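Local coordinates for protein tryptophan decarboxylase 1 (Oryza sativa subsp. japonica, PDB 6KHO) that catalyses the pyridoxal phosphate-dependent decarboxylation of L-tryptophan to tryptamine and of 5-hydroxy-L-tryptophan to serotonin, as a homodimer, at residues Q23-A27 against D28-S32; A178-V181 against T182-A186; D286-R290 against F291-V295. All blocks are in the same frame, centred on the assembly; numbering follows the deposited sequence.

Contact 1: residues Q23-A27 against D28-S32; sequences QPLNA and DDVRS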
loop_
_atom_site.group_PDB
_atom_site.type_symbol
_atom_site.label_atom_id
_atom_site.label_comp_id
_atom_site.label_asym_id
_atom_site.label_seq_id
_atom_site.Cartn_x
_atom_site.Cartn_y
_atom_site.Cartn_z
ATOM N N GLN A 23 -2.954 -21.313 -19.057
ATOM C CA GLN A 23 -4.078 -20.737 -18.318
ATOM C C GLN A 23 -3.665 -20.635 -16.857
ATOM O O GLN A 23 -3.726 -21.631 -16.115
ATOM C CB GLN A 23 -5.347 -21.579 -18.487
ATOM C CG GLN A 23 -6.671 -20.975 -17.924
ATOM C CD GLN A 23 -6.703 -19.432 -17.800
ATOM O OE1 GLN A 23 -6.529 -18.898 -16.702
ATOM N NE2 GLN A 23 -6.977 -18.724 -18.919
ATOM N N PRO A 24 -3.198 -19.468 -16.414
ATOM C CA PRO A 24 -2.667 -19.357 -15.052
ATOM C C PRO A 24 -3.712 -19.537 -13.961
ATOM O O PRO A 24 -3.327 -19.798 -12.817
ATOM C CB PRO A 24 -2.069 -17.940 -15.025
ATOM C CG PRO A 24 -2.779 -17.210 -16.092
ATOM C CD PRO A 24 -3.026 -18.222 -17.177
ATOM N N LEU A 25 -5.008 -19.414 -14.261
ATOM C CA LEU A 25 -6.046 -19.647 -13.260
ATOM C C LEU A 25 -6.849 -20.917 -13.555
ATOM O O LEU A 25 -8.025 -21.023 -13.185
ATOM C CB LEU A 25 -6.970 -18.436 -13.145
ATOM C CG LEU A 25 -6.372 -17.163 -12.525
ATOM C CD1 LEU A 25 -7.354 -15.965 -12.651
ATOM C CD2 LEU A 25 -5.993 -17.363 -11.064
ATOM N N ASN A 26 -6.221 -21.899 -14.203
ATOM C CA ASN A 26 -6.930 -23.142 -14.465
ATOM C C ASN A 26 -7.320 -23.808 -13.145
ATOM O O ASN A 26 -6.641 -23.665 -12.120
ATOM C CB ASN A 26 -6.095 -24.084 -15.336
ATOM C CG ASN A 26 -4.937 -24.714 -14.592
ATOM O OD1 ASN A 26 -5.089 -25.746 -13.935
ATOM N ND2 ASN A 26 -3.753 -24.110 -14.721
ATOM N N ALA A 27 -8.448 -24.522 -13.184
ATOM C CA ALA A 27 -9.053 -25.044 -11.961
ATOM C C ALA A 27 -8.108 -25.977 -11.216
ATOM O O ALA A 27 -8.009 -25.912 -9.986
ATOM C CB ALA A 27 -10.356 -25.775 -12.293
ATOM N N ASP A 28 -7.421 -26.864 -11.942
ATOM C CA ASP A 28 -6.537 -27.833 -11.299
ATOM C C ASP A 28 -5.431 -27.137 -10.507
ATOM O O ASP A 28 -5.167 -27.490 -9.350
ATOM C CB ASP A 28 -5.934 -28.771 -12.350
ATOM C CG ASP A 28 -6.940 -29.802 -12.875
ATOM O OD1 ASP A 28 -8.098 -29.837 -12.396
ATOM O OD2 ASP A 28 -6.568 -30.579 -13.778
ATOM N N ASP A 29 -4.757 -26.160 -11.128
ATOM C CA ASP A 29 -3.645 -25.476 -10.466
ATOM C C ASP A 29 -4.118 -24.627 -9.291
ATOM O O ASP A 29 -3.446 -24.570 -8.250
ATOM C CB ASP A 29 -2.891 -24.590 -11.459
ATOM C CG ASP A 29 -2.011 -25.382 -12.413
ATOM O OD1 ASP A 29 -2.028 -26.638 -12.373
ATOM O OD2 ASP A 29 -1.305 -24.726 -13.213
ATOM N N VAL A 30 -5.239 -23.919 -9.455
ATOM C CA VAL A 30 -5.751 -23.100 -8.361
ATOM C C VAL A 30 -5.972 -23.958 -7.122
ATOM O O VAL A 30 -5.523 -23.623 -6.022
ATOM C CB VAL A 30 -7.037 -22.364 -8.784
ATOM C CG1 VAL A 30 -7.724 -21.751 -7.562
ATOM C CG2 VAL A 30 -6.707 -21.276 -9.799
ATOM N N ARG A 31 -6.611 -25.110 -7.289
ATOM C CA ARG A 31 -6.882 -25.943 -6.123
ATOM C C ARG A 31 -5.595 -26.542 -5.551
ATOM O O ARG A 31 -5.396 -26.544 -4.336
ATOM C CB ARG A 31 -7.876 -27.050 -6.481
ATOM C CG ARG A 31 -8.384 -27.832 -5.270
ATOM C CD ARG A 31 -9.368 -28.931 -5.689
ATOM N NE ARG A 31 -9.764 -29.789 -4.570
ATOM C CZ ARG A 31 -9.071 -30.847 -4.152
ATOM N NH1 ARG A 31 -7.936 -31.180 -4.757
ATOM N NH2 ARG A 31 -9.513 -31.574 -3.129
ATOM N N SER A 32 -4.720 -27.081 -6.404
ATOM C CA SER A 32 -3.589 -27.799 -5.827
ATOM C C SER A 32 -2.518 -26.847 -5.290
ATOM O O SER A 32 -1.960 -27.109 -4.222
ATOM C CB SER A 32 -3.005 -28.794 -6.831
ATOM O OG SER A 32 -2.293 -28.173 -7.863
HETATM O O HOH W 1 -1.128 -21.574 -12.457
#
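Asn26 and Val30 join the two segments at the start of helix 27-47: a type I beta turn from Gln23 to Asn26 runs directly into the first helical turn, where Val30 N donates to Asn26 O at 3.0 Å and Arg31 N to Ala27 O at 3.1 Å. Asn26 is the N-cap residue. Its OD1 accepts the capping bond from Asp29 N at 2.9 Å, although the donor lies above the carbonyl plane of the amide and not on a lone pair. CG stands between the backbone N and the carbonyl carbon (chi1 73°), a torsion that folds the amide back over the first turn of the helix. ND2 serves two acceptors, both near the amide plane. Gln23 O, at 2.8 Å from ND2, is met almost head-on, and the same oxygen takes Asn26 N. Asp29 OD2 lies 2.9 Å from ND2 but is approached from above the carboxylate, whose plane is turned 67° from that of the amide. A water donates to both Pro24 O and Asp29 OD2, adding a water-mediated link between the turn and the helix. Gln23 OE1 accepts from Leu25 N, while Gln23 NE2 bonds to Ser491 O of the second subunit. On the apolar side, Leu25 CD2 lies 4.2 Å from Val30 CG2, and Leu25 also packs on Tyr45 of the second subunit. With an alanine at Asn26, Asp29 N would probably lack its capping acceptor, and the Asp29 carboxylate, deprived of the amide donor, would be likelier to turn. The amide thus supplies an acceptor for a backbone N-H in the first turn, where no preceding helical turn offers the usual carbonyl, and the acidic Asp28 and Asp29 are probably stabilised by the positive end of the helix dipole.

Contact 2: residues A178-V181 against T182-A186; sequences AMLV and TLVAA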
loop_
_atom_site.group_PDB
_atom_site.type_symbol
_atom_site.label_atom_id
_atom_site.label_comp_id
_atom_site.label_asym_id
_atom_site.label_seq_id
_atom_site.Cartn_x
_atom_site.Cartn_y
_atom_site.Cartn_z
ATOM N N ALA A 178 -1.484 7.686 6.375
ATOM C CA ALA A 178 -2.500 8.421 7.111
ATOM C C ALA A 178 -1.953 9.759 7.606
ATOM O O ALA A 178 -2.652 10.783 7.568
ATOM C CB ALA A 178 -3.009 7.567 8.276
ATOM N N MET A 179 -0.700 9.769 8.056
ATOM C CA MET A 179 -0.071 11.024 8.436
ATOM C C MET A 179 0.101 11.924 7.228
ATOM O O MET A 179 -0.156 13.130 7.304
ATOM C CB MET A 179 1.282 10.756 9.091
ATOM C CG MET A 179 1.171 10.243 10.500
ATOM S SD MET A 179 2.743 9.577 11.074
ATOM C CE MET A 179 2.333 9.218 12.781
ATOM N N LEU A 180 0.535 11.357 6.106
ATOM C CA LEU A 180 0.844 12.176 4.935
ATOM C C LEU A 180 -0.408 12.870 4.402
ATOM O O LEU A 180 -0.378 14.063 4.073
ATOM C CB LEU A 180 1.481 11.317 3.845
ATOM C CG LEU A 180 1.700 11.961 2.469
ATOM C CD1 LEU A 180 2.542 13.245 2.580
ATOM C CD2 LEU A 180 2.379 10.994 1.527
ATOM N N VAL A 181 -1.518 12.139 4.297
ATOM C CA VAL A 181 -2.681 12.757 3.671
ATOM C C VAL A 181 -3.290 13.811 4.599
ATOM O O VAL A 181 -3.791 14.837 4.128
ATOM C CB VAL A 181 -3.709 11.693 3.225
ATOM C CG1 VAL A 181 -3.084 10.711 2.212
ATOM C CG2 VAL A 181 -4.320 10.932 4.409
ATOM N N THR A 182 -3.251 13.602 5.917
ATOM C CA THR A 182 -3.776 14.642 6.802
ATOM C C THR A 182 -2.829 15.834 6.888
ATOM O O THR A 182 -3.288 16.973 7.034
ATOM C CB THR A 182 -4.066 14.101 8.207
ATOM O OG1 THR A 182 -2.884 13.515 8.783
ATOM C CG2 THR A 182 -5.200 13.077 8.160
ATOM N N LEU A 183 -1.514 15.598 6.816
ATOM C CA LEU A 183 -0.573 16.712 6.726
ATOM C C LEU A 183 -0.815 17.533 5.470
ATOM O O LEU A 183 -0.699 18.766 5.496
ATOM C CB LEU A 183 0.871 16.209 6.735
ATOM C CG LEU A 183 1.482 15.871 8.084
ATOM C CD1 LEU A 183 2.645 14.901 7.877
ATOM C CD2 LEU A 183 1.954 17.165 8.747
ATOM N N VAL A 184 -1.133 16.871 4.358
ATOM C CA VAL A 184 -1.367 17.598 3.118
ATOM C C VAL A 184 -2.638 18.431 3.228
ATOM O O VAL A 184 -2.669 19.592 2.811
ATOM C CB VAL A 184 -1.414 16.630 1.926
ATOM C CG1 VAL A 184 -2.074 17.300 0.721
ATOM C CG2 VAL A 184 0.009 16.192 1.568
ATOM N N ALA A 185 -3.687 17.875 3.833
ATOM C CA ALA A 185 -4.911 18.653 4.020
ATOM C C ALA A 185 -4.662 19.863 4.921
ATOM O O ALA A 185 -5.096 20.981 4.616
ATOM C CB ALA A 185 -6.015 17.759 4.582
ATOM N N ALA A 186 -3.945 19.663 6.030
ATOM C CA ALA A 186 -3.654 20.778 6.931
ATOM C C ALA A 186 -2.780 21.816 6.245
ATOM O O ALA A 186 -3.025 23.024 6.362
ATOM C CB ALA A 186 -2.985 20.272 8.210
#
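Thr182 reaches back one turn to Ala178 and Met179 in the alpha-helix 175-194, whose N-terminal Thr175 and Ser176 bind pyridoxal 5'-phosphate in the conserved decarboxylase domain. Its OG1, held between the backbone N and the carbonyl carbon (chi1 57°), lies 3.0 Å from Ala178 O and 3.1 Å from Met179 O. The strongest polar partner of this hydroxyl is Tyr265 OH on strand 262-269, with which it forms a hydrogen bond that links the helix to the sheet. The backbone bond from Thr182 N to Ala178 O is weak, at 3.3 Å. Next along the chain, Leu183 N donates at 2.9 Å to the O atom of Met179, whose side chain touches Asp298 and Cys267; the Leu183 side chain folds back along that carbonyl before reaching Ala220 and Cys221 of helix 215-223. Val184 repeats the helical bond, from its N to Leu180 O at 2.9 Å. Here the two side chains run alongside each other in a common direction, with Val184 CG2 4.0 Å from Leu180 CD1. Both meet the dimer partner, Leu180 packing on Leu180 of the second subunit and Val184 on Leu223 of that subunit. Ala185 and Ala186 pack on Trp294 of strand 294-298, their small side chains consistent with a close approach of helix and strand. In the last bond between the segments, Ala185 N donates to Val181 O at 3.1 Å, and Ala185 CB rests 3.7 Å from the same oxygen.

Contact 3: residues D286-R290 against F291-V295; sequences DVAAR and FAAWV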
loop_
_atom_site.group_PDB
_atom_site.type_symbol
_atom_site.label_atom_id
_atom_site.label_comp_id
_atom_site.label_asym_id
_atom_site.label_seq_id
_atom_site.Cartn_x
_atom_site.Cartn_y
_atom_site.Cartn_z
ATOM N N ASP A 286 -6.934 21.316 22.798
ATOM C CA ASP A 286 -7.264 22.647 23.294
ATOM C C ASP A 286 -6.136 23.629 23.014
ATOM O O ASP A 286 -6.380 24.765 22.589
ATOM C CB ASP A 286 -7.568 22.572 24.789
ATOM C CG ASP A 286 -8.835 21.799 25.078
ATOM O OD1 ASP A 286 -9.578 21.498 24.114
ATOM O OD2 ASP A 286 -9.082 21.472 26.260
ATOM N N VAL A 287 -4.888 23.199 23.216
ATOM C CA VAL A 287 -3.752 24.060 22.910
ATOM C C VAL A 287 -3.721 24.383 21.422
ATOM O O VAL A 287 -3.581 25.547 21.022
ATOM C CB VAL A 287 -2.445 23.407 23.390
ATOM C CG1 VAL A 287 -1.281 24.213 22.948
ATOM C CG2 VAL A 287 -2.431 23.316 24.910
ATOM N N ALA A 288 -3.901 23.365 20.575
ATOM C CA ALA A 288 -3.801 23.593 19.141
ATOM C C ALA A 288 -4.945 24.453 18.628
ATOM O O ALA A 288 -4.795 25.145 17.614
ATOM C CB ALA A 288 -3.770 22.249 18.400
ATOM N N ALA A 289 -6.094 24.418 19.305
ATOM C CA ALA A 289 -7.233 25.210 18.861
ATOM C C ALA A 289 -6.969 26.709 18.978
ATOM O O ALA A 289 -7.581 27.491 18.248
ATOM C CB ALA A 289 -8.475 24.824 19.656
ATOM N N ARG A 290 -6.057 27.122 19.859
ATOM C CA ARG A 290 -5.669 28.527 19.927
ATOM C C ARG A 290 -5.071 29.010 18.617
ATOM O O ARG A 290 -5.081 30.215 18.349
ATOM C CB ARG A 290 -4.661 28.746 21.062
ATOM C CG ARG A 290 -5.124 28.268 22.430
ATOM C CD ARG A 290 -4.480 29.079 23.553
ATOM N NE ARG A 290 -5.242 28.967 24.795
ATOM C CZ ARG A 290 -5.962 29.956 25.323
ATOM N NH1 ARG A 290 -6.020 31.136 24.716
ATOM N NH2 ARG A 290 -6.630 29.766 26.457
ATOM N N PHE A 291 -4.544 28.095 17.800
ATOM C CA PHE A 291 -3.908 28.445 16.543
ATOM C C PHE A 291 -4.642 27.900 15.326
ATOM O O PHE A 291 -4.181 28.114 14.199
ATOM C CB PHE A 291 -2.456 27.953 16.553
ATOM C CG PHE A 291 -1.721 28.348 17.797
ATOM C CD1 PHE A 291 -1.057 29.560 17.863
ATOM C CD2 PHE A 291 -1.735 27.533 18.914
ATOM C CE1 PHE A 291 -0.399 29.942 19.030
ATOM C CE2 PHE A 291 -1.086 27.895 20.071
ATOM C CZ PHE A 291 -0.414 29.104 20.137
ATOM N N ALA A 292 -5.786 27.240 15.522
ATOM C CA ALA A 292 -6.527 26.560 14.457
ATOM C C ALA A 292 -5.670 25.496 13.777
ATOM O O ALA A 292 -5.787 25.263 12.575
ATOM C CB ALA A 292 -7.078 27.546 13.421
ATOM N N ALA A 293 -4.784 24.857 14.530
ATOM C CA ALA A 293 -3.913 23.861 13.926
ATOM C C ALA A 293 -4.630 22.513 13.856
ATOM O O ALA A 293 -5.446 22.177 14.719
ATOM C CB ALA A 293 -2.618 23.732 14.730
ATOM N N TRP A 294 -4.318 21.741 12.812
ATOM C CA TRP A 294 -4.833 20.380 12.700
ATOM C C TRP A 294 -4.240 19.503 13.799
ATOM O O TRP A 294 -3.043 19.581 14.093
ATOM C CB TRP A 294 -4.470 19.812 11.329
ATOM C CG TRP A 294 -5.114 18.524 10.944
ATOM C CD1 TRP A 294 -4.857 17.280 11.455
ATOM C CD2 TRP A 294 -6.072 18.343 9.900
ATOM N NE1 TRP A 294 -5.637 16.339 10.813
ATOM C CE2 TRP A 294 -6.383 16.966 9.850
ATOM C CE3 TRP A 294 -6.711 19.216 9.009
ATOM C CZ2 TRP A 294 -7.318 16.441 8.947
ATOM C CZ3 TRP A 294 -7.627 18.689 8.103
ATOM C CH2 TRP A 294 -7.913 17.316 8.076
ATOM N N VAL A 295 -5.079 18.679 14.423
ATOM C CA VAL A 295 -4.619 17.713 15.415
ATOM C C VAL A 295 -4.919 16.303 14.913
ATOM O O VAL A 295 -6.085 15.942 14.726
ATOM C CB VAL A 295 -5.265 17.926 16.787
ATOM C CG1 VAL A 295 -4.773 16.851 17.740
ATOM C CG2 VAL A 295 -4.898 19.312 17.335
#
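Ala288 O is gripped by two backbone donors that arrive from opposite faces of its carbonyl plane: Phe291 N at 3.0 Å and Ala293 N at 3.1 Å. The Ala293 bond is nearly straight at its hydrogen, though neither donor lies on a lone pair. A weaker bond from Ala292 N to Ala289 O, 3.3 Å long, sits inside this closure. Together with the positive phi of Ala292 (58°), the Ala293-Ala288 and Ala292-Ala289 bonds define a Schellman motif. Phe291 leans back along the last helical turn. Its CG is anti to the carbonyl carbon (chi1 -49°), and this sets the ring beside the preceding residues, with Arg290 CB over one face in a CH-pi contact 4.2 Å from the ring centroid. The ring edge faces two carbonyl oxygens, Ala288 O and Val287 O, the latter 3.4 Å from Phe291 CD2. Beyond these residues the ring packs on Met253 and Gln254 of helix 246-258, where Val287 also touches Met253. After the motif the chain comes back past Ala288, whose CB meets Ala293 CB at 4.1 Å and then Val295 CG2 at 3.3 Å, closer than two methyl carbons normally pack. The CA-CB bond of Val295 is directed at the 286-290 segment, and CG2, anti to the carbonyl carbon, is the branch that touches Ala288. The CA-CB bond of Trp294, next to it on the strand, leads away, and the Trp294 ring meets that of Tyr265, the two planes parallel. The turn closes the helix-to-strand connection of the beta-alpha-beta unit formed by strand 262-269, helix 281-289 and strand 294-298: the capped helix hands the chain on to a parallel strand of the large mixed sheet.

Contacts 2 and 3 are neighbours in the cofactor-binding domain, with centres 15 Å apart. Trp294 of contact 3 makes the join: its CB lies 3.5 Å from Ala186 CB, and its NE1 lies 3.8 Å from Thr182 CB, so that helix 175-194 packs directly on strand 294-298. Contact 2 is also the one nearest the active site, the side chain of Met179 lying about 5 Å from pyridoxal phosphate and about 5 Å from the side chain of the serotonin-binding His214. Contact 1 stands apart, its centre 42 Å from that of contact 2 and 56 Å from that of contact 3. Yet contacts 1 and 2 both touch the second subunit, at widely separated places on the dimer interface.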